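Local coordinates for HP0958 (Helicobacter pylori, PDB 3NA7), which probably acts as a chaperone and post-transcriptional regulator in flagellar biogenesis and export, combining a long coiled-coil hairpin with a zinc ribbon, at residues 194-199 / 214-219; 15-20 / 180-185; 84-87 / 91-94. All blocks are in the same frame, centred on the assembly; numbering follows the deposited sequence.

Interaction 1: 194-199 / 214-219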
# COMPACT_ATOMS: atom_id res chain seq x y z
N VAL A 194 12.17 13.14 -28.32
CA VAL A 194 12.03 11.79 -28.85
C VAL A 194 12.60 11.62 -30.26
O VAL A 194 12.62 12.58 -31.04
CB VAL A 194 10.58 11.31 -28.79
CG1 VAL A 194 10.20 11.00 -27.33
CG2 VAL A 194 9.62 12.36 -29.42
N THR A 195 13.07 10.42 -30.58
CA THR A 195 13.53 10.09 -31.93
C THR A 195 12.35 9.66 -32.80
O THR A 195 11.33 9.22 -32.28
CB THR A 195 14.57 8.96 -31.89
OG1 THR A 195 13.92 7.72 -31.63
CG2 THR A 195 15.62 9.22 -30.81
N ILE A 196 12.47 9.80 -34.12
CA ILE A 196 11.45 9.25 -35.01
C ILE A 196 11.70 7.76 -35.20
O ILE A 196 12.82 7.36 -35.52
CB ILE A 196 11.44 9.92 -36.41
CG1 ILE A 196 11.08 11.40 -36.30
CG2 ILE A 196 10.46 9.20 -37.35
CD1 ILE A 196 11.09 12.15 -37.63
N LYS A 197 10.67 6.94 -34.98
CA LYS A 197 10.73 5.50 -35.26
C LYS A 197 9.63 5.18 -36.26
O LYS A 197 8.53 5.76 -36.18
CB LYS A 197 10.55 4.67 -33.99
CG LYS A 197 11.67 4.87 -32.95
CD LYS A 197 11.14 4.58 -31.55
CE LYS A 197 11.94 5.33 -30.50
NZ LYS A 197 11.09 5.72 -29.33
N LYS A 198 9.91 4.27 -37.19
CA LYS A 198 9.07 4.09 -38.38
C LYS A 198 8.94 5.45 -39.10
O LYS A 198 9.93 5.99 -39.61
CB LYS A 198 7.68 3.53 -38.02
CG LYS A 198 7.66 2.12 -37.46
CD LYS A 198 6.22 1.62 -37.30
CE LYS A 198 6.14 0.10 -37.13
NZ LYS A 198 6.37 -0.32 -35.72
N GLN A 199 7.73 5.99 -39.10
CA GLN A 199 7.47 7.32 -39.63
C GLN A 199 6.53 8.03 -38.67
O GLN A 199 5.79 8.94 -39.05
CB GLN A 199 6.85 7.20 -41.03
CG GLN A 199 6.88 8.47 -41.86
CD GLN A 199 6.32 8.27 -43.27
OE1 GLN A 199 6.56 7.24 -43.91
NE2 GLN A 199 5.59 9.27 -43.76
N THR A 214 10.34 14.67 -43.77
CA THR A 214 11.42 15.16 -44.61
C THR A 214 12.11 16.33 -43.91
O THR A 214 13.34 16.38 -43.86
CB THR A 214 10.91 15.58 -46.01
OG1 THR A 214 10.05 14.55 -46.53
CG2 THR A 214 12.06 15.79 -46.97
N GLU A 215 11.30 17.22 -43.34
CA GLU A 215 11.79 18.40 -42.63
C GLU A 215 12.72 18.03 -41.49
O GLU A 215 13.74 18.69 -41.29
CB GLU A 215 10.62 19.22 -42.08
CG GLU A 215 10.67 20.71 -42.42
CD GLU A 215 9.98 21.02 -43.75
OE1 GLU A 215 8.72 21.04 -43.78
OE2 GLU A 215 10.68 21.26 -44.76
N VAL A 216 12.38 16.99 -40.74
CA VAL A 216 13.22 16.55 -39.63
C VAL A 216 14.55 16.01 -40.15
O VAL A 216 15.60 16.28 -39.57
CB VAL A 216 12.54 15.50 -38.74
CG1 VAL A 216 13.48 15.03 -37.62
CG2 VAL A 216 11.24 16.04 -38.14
N LEU A 217 14.51 15.24 -41.23
CA LEU A 217 15.72 14.59 -41.72
C LEU A 217 16.60 15.53 -42.54
O LEU A 217 17.82 15.54 -42.38
CB LEU A 217 15.42 13.30 -42.50
CG LEU A 217 14.57 12.20 -41.87
CD1 LEU A 217 15.06 10.87 -42.33
CD2 LEU A 217 14.57 12.22 -40.35
N THR A 218 15.96 16.33 -43.40
CA THR A 218 16.67 17.14 -44.38
C THR A 218 17.20 18.46 -43.81
O THR A 218 18.39 18.76 -43.96
CB THR A 218 15.81 17.38 -45.65
OG1 THR A 218 16.66 17.69 -46.76
CG2 THR A 218 14.78 18.51 -45.47
N SER A 219 16.34 19.23 -43.15
CA SER A 219 16.70 20.57 -42.70
C SER A 219 17.47 20.56 -41.37
O SER A 219 17.39 19.60 -40.60
CB SER A 219 15.47 21.50 -42.65
OG SER A 219 14.50 21.08 -41.71
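Ile196 meets Val216 and Leu217 with branched aliphatic groups alone: no ring, amide or carboxylate presents a face or an edge across this join. Ile196 and Val216 reach toward each other tip to tip. The CD1 methyl of Ile196 ends in the fork of the valine, 3.7 Å from Val216 CG1 and 3.9 Å from Val216 CG2, with Val216 CB only slightly farther from it than CG1. The isoleucine delivers this methyl by a straight run beyond CB, chi2 being 178°. Leu217 adds a looser touch at the margin, its CD2 lying 4.4 Å from Ile196 CD1. The helix ends at Thr218, just after these two residues, and Ser219 N still bonds back to Glu215 O. Leu208, Tyr213 and Leu232 also pack on Ile196, which pairs through its backbone with Tyr233, so the isoleucine joins segment 194-199 to helix 210-218 and strand 231-233. Its side chain lies about 9 Å from the zinc ion held by Cys201, Cys204, Cys225 and Cys228, making this a partly buried apolar contact near the metal site of the C4-type zinc ribbon.

Interaction 2: 15-20 / 180-185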
# COMPACT_ATOMS: atom_id res chain seq x y z
N HIS A 15 19.25 14.06 -20.97
CA HIS A 15 19.84 12.83 -20.43
C HIS A 15 20.20 12.94 -18.95
O HIS A 15 20.08 11.96 -18.21
CB HIS A 15 21.01 12.32 -21.28
CG HIS A 15 20.57 11.56 -22.49
ND1 HIS A 15 21.04 11.83 -23.76
CD2 HIS A 15 19.68 10.55 -22.63
CE1 HIS A 15 20.45 11.02 -24.62
NE2 HIS A 15 19.62 10.23 -23.96
N LEU A 16 20.66 14.12 -18.54
CA LEU A 16 20.96 14.35 -17.12
C LEU A 16 19.68 14.43 -16.29
O LEU A 16 19.65 13.99 -15.15
CB LEU A 16 21.79 15.62 -16.92
CG LEU A 16 23.20 15.68 -17.53
CD1 LEU A 16 23.80 17.03 -17.24
CD2 LEU A 16 24.10 14.59 -17.00
N ASP A 17 18.61 14.99 -16.85
CA ASP A 17 17.31 14.95 -16.19
C ASP A 17 16.83 13.51 -15.97
O ASP A 17 16.34 13.18 -14.90
CB ASP A 17 16.26 15.76 -16.95
CG ASP A 17 16.35 17.26 -16.65
OD1 ASP A 17 16.71 17.66 -15.52
OD2 ASP A 17 16.06 18.06 -17.57
N LYS A 18 16.96 12.67 -17.00
CA LYS A 18 16.58 11.25 -16.94
C LYS A 18 17.42 10.50 -15.92
O LYS A 18 16.89 9.63 -15.22
CB LYS A 18 16.73 10.55 -18.29
CG LYS A 18 15.77 11.01 -19.36
CD LYS A 18 16.05 10.25 -20.66
CE LYS A 18 15.26 10.81 -21.83
NZ LYS A 18 15.34 9.94 -23.04
N GLU A 19 18.71 10.84 -15.83
CA GLU A 19 19.59 10.26 -14.81
C GLU A 19 19.08 10.55 -13.42
O GLU A 19 18.92 9.64 -12.61
CB GLU A 19 21.02 10.77 -14.94
CG GLU A 19 21.83 10.10 -16.04
CD GLU A 19 23.34 10.18 -15.79
OE1 GLU A 19 23.88 9.37 -14.97
OE2 GLU A 19 23.99 11.03 -16.44
N ILE A 20 18.85 11.82 -13.12
CA ILE A 20 18.30 12.22 -11.83
C ILE A 20 17.01 11.47 -11.52
O ILE A 20 16.87 10.93 -10.43
CB ILE A 20 18.08 13.74 -11.74
CG1 ILE A 20 19.44 14.44 -11.78
CG2 ILE A 20 17.28 14.08 -10.45
CD1 ILE A 20 19.42 15.94 -11.87
N PHE A 180 12.04 26.53 -23.99
CA PHE A 180 11.21 25.80 -24.91
C PHE A 180 11.21 24.34 -24.43
O PHE A 180 10.17 23.70 -24.40
CB PHE A 180 11.79 25.92 -26.32
CG PHE A 180 10.84 25.54 -27.40
CD1 PHE A 180 9.87 26.45 -27.83
CD2 PHE A 180 10.89 24.28 -27.97
CE1 PHE A 180 8.95 26.10 -28.84
CE2 PHE A 180 9.98 23.91 -28.99
CZ PHE A 180 9.01 24.82 -29.42
N TYR A 181 12.39 23.85 -24.07
CA TYR A 181 12.57 22.57 -23.43
C TYR A 181 11.75 22.47 -22.13
O TYR A 181 10.89 21.59 -22.01
CB TYR A 181 14.06 22.30 -23.15
CG TYR A 181 14.32 21.05 -22.34
CD1 TYR A 181 13.99 19.78 -22.84
CD2 TYR A 181 14.90 21.13 -21.07
CE1 TYR A 181 14.23 18.62 -22.10
CE2 TYR A 181 15.13 19.98 -20.31
CZ TYR A 181 14.79 18.73 -20.84
OH TYR A 181 15.02 17.59 -20.12
N GLU A 182 11.99 23.38 -21.18
CA GLU A 182 11.24 23.34 -19.90
C GLU A 182 9.72 23.44 -20.04
O GLU A 182 9.00 22.73 -19.37
CB GLU A 182 11.77 24.36 -18.90
CG GLU A 182 13.20 24.03 -18.41
CD GLU A 182 13.26 22.79 -17.50
OE1 GLU A 182 12.39 22.62 -16.62
OE2 GLU A 182 14.19 21.98 -17.65
N ARG A 183 9.22 24.27 -20.95
CA ARG A 183 7.76 24.34 -21.15
C ARG A 183 7.17 22.96 -21.52
O ARG A 183 6.13 22.56 -21.00
CB ARG A 183 7.43 25.39 -22.22
CG ARG A 183 5.93 25.50 -22.57
CD ARG A 183 5.67 26.75 -23.45
NE ARG A 183 6.42 26.69 -24.71
CZ ARG A 183 6.45 27.65 -25.63
NH1 ARG A 183 5.77 28.79 -25.49
NH2 ARG A 183 7.17 27.46 -26.73
N ILE A 184 7.86 22.23 -22.40
CA ILE A 184 7.40 20.89 -22.78
C ILE A 184 7.59 19.87 -21.65
O ILE A 184 6.74 19.01 -21.41
CB ILE A 184 7.97 20.44 -24.16
CG1 ILE A 184 7.20 21.17 -25.27
CG2 ILE A 184 7.90 18.91 -24.31
CD1 ILE A 184 8.01 21.63 -26.50
N ARG A 185 8.70 19.99 -20.93
CA ARG A 185 9.01 19.07 -19.84
C ARG A 185 7.98 19.11 -18.69
O ARG A 185 7.70 18.07 -18.04
CB ARG A 185 10.43 19.32 -19.34
CG ARG A 185 10.85 18.39 -18.24
CD ARG A 185 12.33 18.45 -17.98
NE ARG A 185 12.63 17.96 -16.64
CZ ARG A 185 13.15 18.68 -15.65
NH1 ARG A 185 13.47 19.96 -15.82
NH2 ARG A 185 13.37 18.11 -14.47
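Between His15 and Ile20, it is Asp17 that carries the contact, meeting Tyr181 and Arg185. Leu16, one residue before it, turns instead to Ile162, Lys165 and Leu169 of helix 91-171. Asp17 then points its carboxylate at the other helix. Tyr181 OH donates to Asp17 OD2 at 2.8 Å; the oxygen accepts on its anti lone pair, and the carboxylate lies nearly coplanar with the ring, at its edge. Arg185, its CG anti to the backbone N (chi1 -178°) and its chain extended to NE, lays its guanidinium over that carboxylate in an offset stack, planes 15° apart, with Asp17 OD2 toward the rim. Asp17 OD1 is 3.5 Å from Arg185 NH2 but well out of plane, a salt bridge of charge alone. Arg185 NH1 makes a bent salt-bridge bond, near the guanidinium plane, to the syn lone pair of Glu182 OE2. Asp17 OD2 and Glu182 OE2 come within 4.3 Å, like charges that Arg185 and Lys166, salt-bridged to Asp17 OD1, probably compensate. Ile20 returns to Ile162. The short axes, 37° apart in direction, approach to 13.6 Å, bridged largely by Tyr181 and Arg185: a partly buried salt-bridge network linking helices 4-22 and 175-188 at the base of the coiled-coil hairpin.

Interaction 3: 84-87 / 91-94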
# COMPACT_ATOMS: atom_id res chain seq x y z
N SER A 84 -41.29 -29.06 46.12
CA SER A 84 -41.21 -29.42 47.54
C SER A 84 -42.54 -29.20 48.29
O SER A 84 -42.94 -30.03 49.09
CB SER A 84 -40.05 -28.68 48.22
OG SER A 84 -40.31 -27.29 48.33
N GLU A 85 -43.21 -28.09 47.98
CA GLU A 85 -44.46 -27.68 48.61
C GLU A 85 -45.63 -28.36 47.93
O GLU A 85 -46.66 -28.65 48.55
CB GLU A 85 -44.62 -26.16 48.46
CG GLU A 85 -43.40 -25.36 48.92
CD GLU A 85 -43.38 -23.94 48.38
OE1 GLU A 85 -43.70 -23.73 47.19
OE2 GLU A 85 -43.01 -23.03 49.15
N ILE A 86 -45.44 -28.60 46.63
CA ILE A 86 -46.34 -29.33 45.73
C ILE A 86 -47.81 -28.86 45.63
O ILE A 86 -48.07 -27.87 44.94
CB ILE A 86 -46.14 -30.89 45.76
CG1 ILE A 86 -46.70 -31.51 44.47
CG2 ILE A 86 -46.72 -31.54 47.03
CD1 ILE A 86 -46.59 -30.63 43.23
N LYS A 87 -48.72 -29.59 46.28
CA LYS A 87 -50.18 -29.39 46.15
C LYS A 87 -50.87 -30.75 46.22
O LYS A 87 -51.64 -31.02 47.15
CB LYS A 87 -50.53 -28.73 44.81
CG LYS A 87 -51.67 -27.70 44.86
CD LYS A 87 -51.99 -27.18 43.45
CE LYS A 87 -50.77 -26.54 42.78
NZ LYS A 87 -51.04 -26.22 41.35
N GLU A 91 -48.95 -32.72 39.63
CA GLU A 91 -47.92 -31.79 39.15
C GLU A 91 -46.46 -32.18 39.34
O GLU A 91 -45.60 -31.68 38.63
CB GLU A 91 -48.21 -30.36 39.63
CG GLU A 91 -49.72 -29.98 39.64
CD GLU A 91 -50.51 -30.35 38.35
OE1 GLU A 91 -49.92 -30.82 37.33
OE2 GLU A 91 -51.76 -30.17 38.37
N LEU A 92 -46.18 -33.09 40.27
CA LEU A 92 -44.83 -33.65 40.37
C LEU A 92 -44.22 -34.17 39.04
O LEU A 92 -43.04 -33.89 38.76
CB LEU A 92 -44.75 -34.73 41.44
CG LEU A 92 -44.04 -34.22 42.68
CD1 LEU A 92 -43.59 -35.36 43.59
CD2 LEU A 92 -42.87 -33.33 42.26
N ARG A 93 -44.99 -34.91 38.25
CA ARG A 93 -44.53 -35.35 36.93
C ARG A 93 -44.46 -34.14 35.97
O ARG A 93 -43.52 -34.04 35.18
CB ARG A 93 -45.43 -36.45 36.35
CG ARG A 93 -45.40 -37.77 37.11
CD ARG A 93 -45.85 -38.96 36.23
NE ARG A 93 -47.20 -39.44 36.51
CZ ARG A 93 -48.33 -38.91 36.02
NH1 ARG A 93 -48.30 -37.86 35.22
NH2 ARG A 93 -49.50 -39.44 36.35
N SER A 94 -45.44 -33.25 36.09
CA SER A 94 -45.54 -32.03 35.29
C SER A 94 -44.35 -31.09 35.53
O SER A 94 -43.70 -30.63 34.58
CB SER A 94 -46.86 -31.32 35.60
OG SER A 94 -46.83 -29.96 35.22
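Lys87 and Glu91 come closest to a polar bond here, but the pair does not close: Lys87 NZ stays 5.0 Å from Glu91 OE2, and its nearest approach is to the aliphatic Glu91 CG, at 4.3 Å. The glutamate chain bends at chi2 (-47°), folding the carboxylate back instead of extending it. Beside this loose pair, Ile86 makes the apolar part of the contact. Its CD1 methyl lies 4.0 Å from Glu91 CB and 3.9 Å from the backbone N of Leu92, so it rests on the backbone and CB at Glu91-Leu92. Farther back along the side chain, Ile86 CG1 faces Leu92 CG at 4.2 Å. The isoleucine crosses both partners at about a right angle, so each touch is brief. With chi1 at -159°, its CG1 branch lies anti to the backbone N and carries CD1 across the bend. Ile86 is also where the chain leaves helix 24-85, taking a positive phi that is unusual for a beta-branched residue. Near the end of that helix, Glu85 pairs with Lys81 in a salt bridge and Ser84 OG bonds to Lys81 O. A magnesium ion lies about 9 Å from the Leu92 side chain. The contact spans the short connection between helices 24-85 and 91-171 at the far tip of the antiparallel coiled-coil hairpin. Its chemistry is van der Waals contact by Ile86, with probably at most a weak attraction from the separated charge pair, which implies that the two segments meet without any specific polar bond between them.

Overall arrangement
From the N terminus, helix 4-22 supplies the first half of interaction 2, and the chain then leaves along helix 24-85. At the far end interaction 3 closes a short loop, and helix 91-171 brings the chain back. Helix 175-188 then completes interaction 2, closing a loop of 159 intervening residues with interaction 3 nested inside it, its centre 99 Å away. After a short connection comes strand 193-195, and interaction 1 closes a later loop around the zinc-binding region, so it is in series with both others and crosses neither. Interactions 1 and 2 have centres 20 Å apart at one end of the elongated molecule, opposite the hairpin tip.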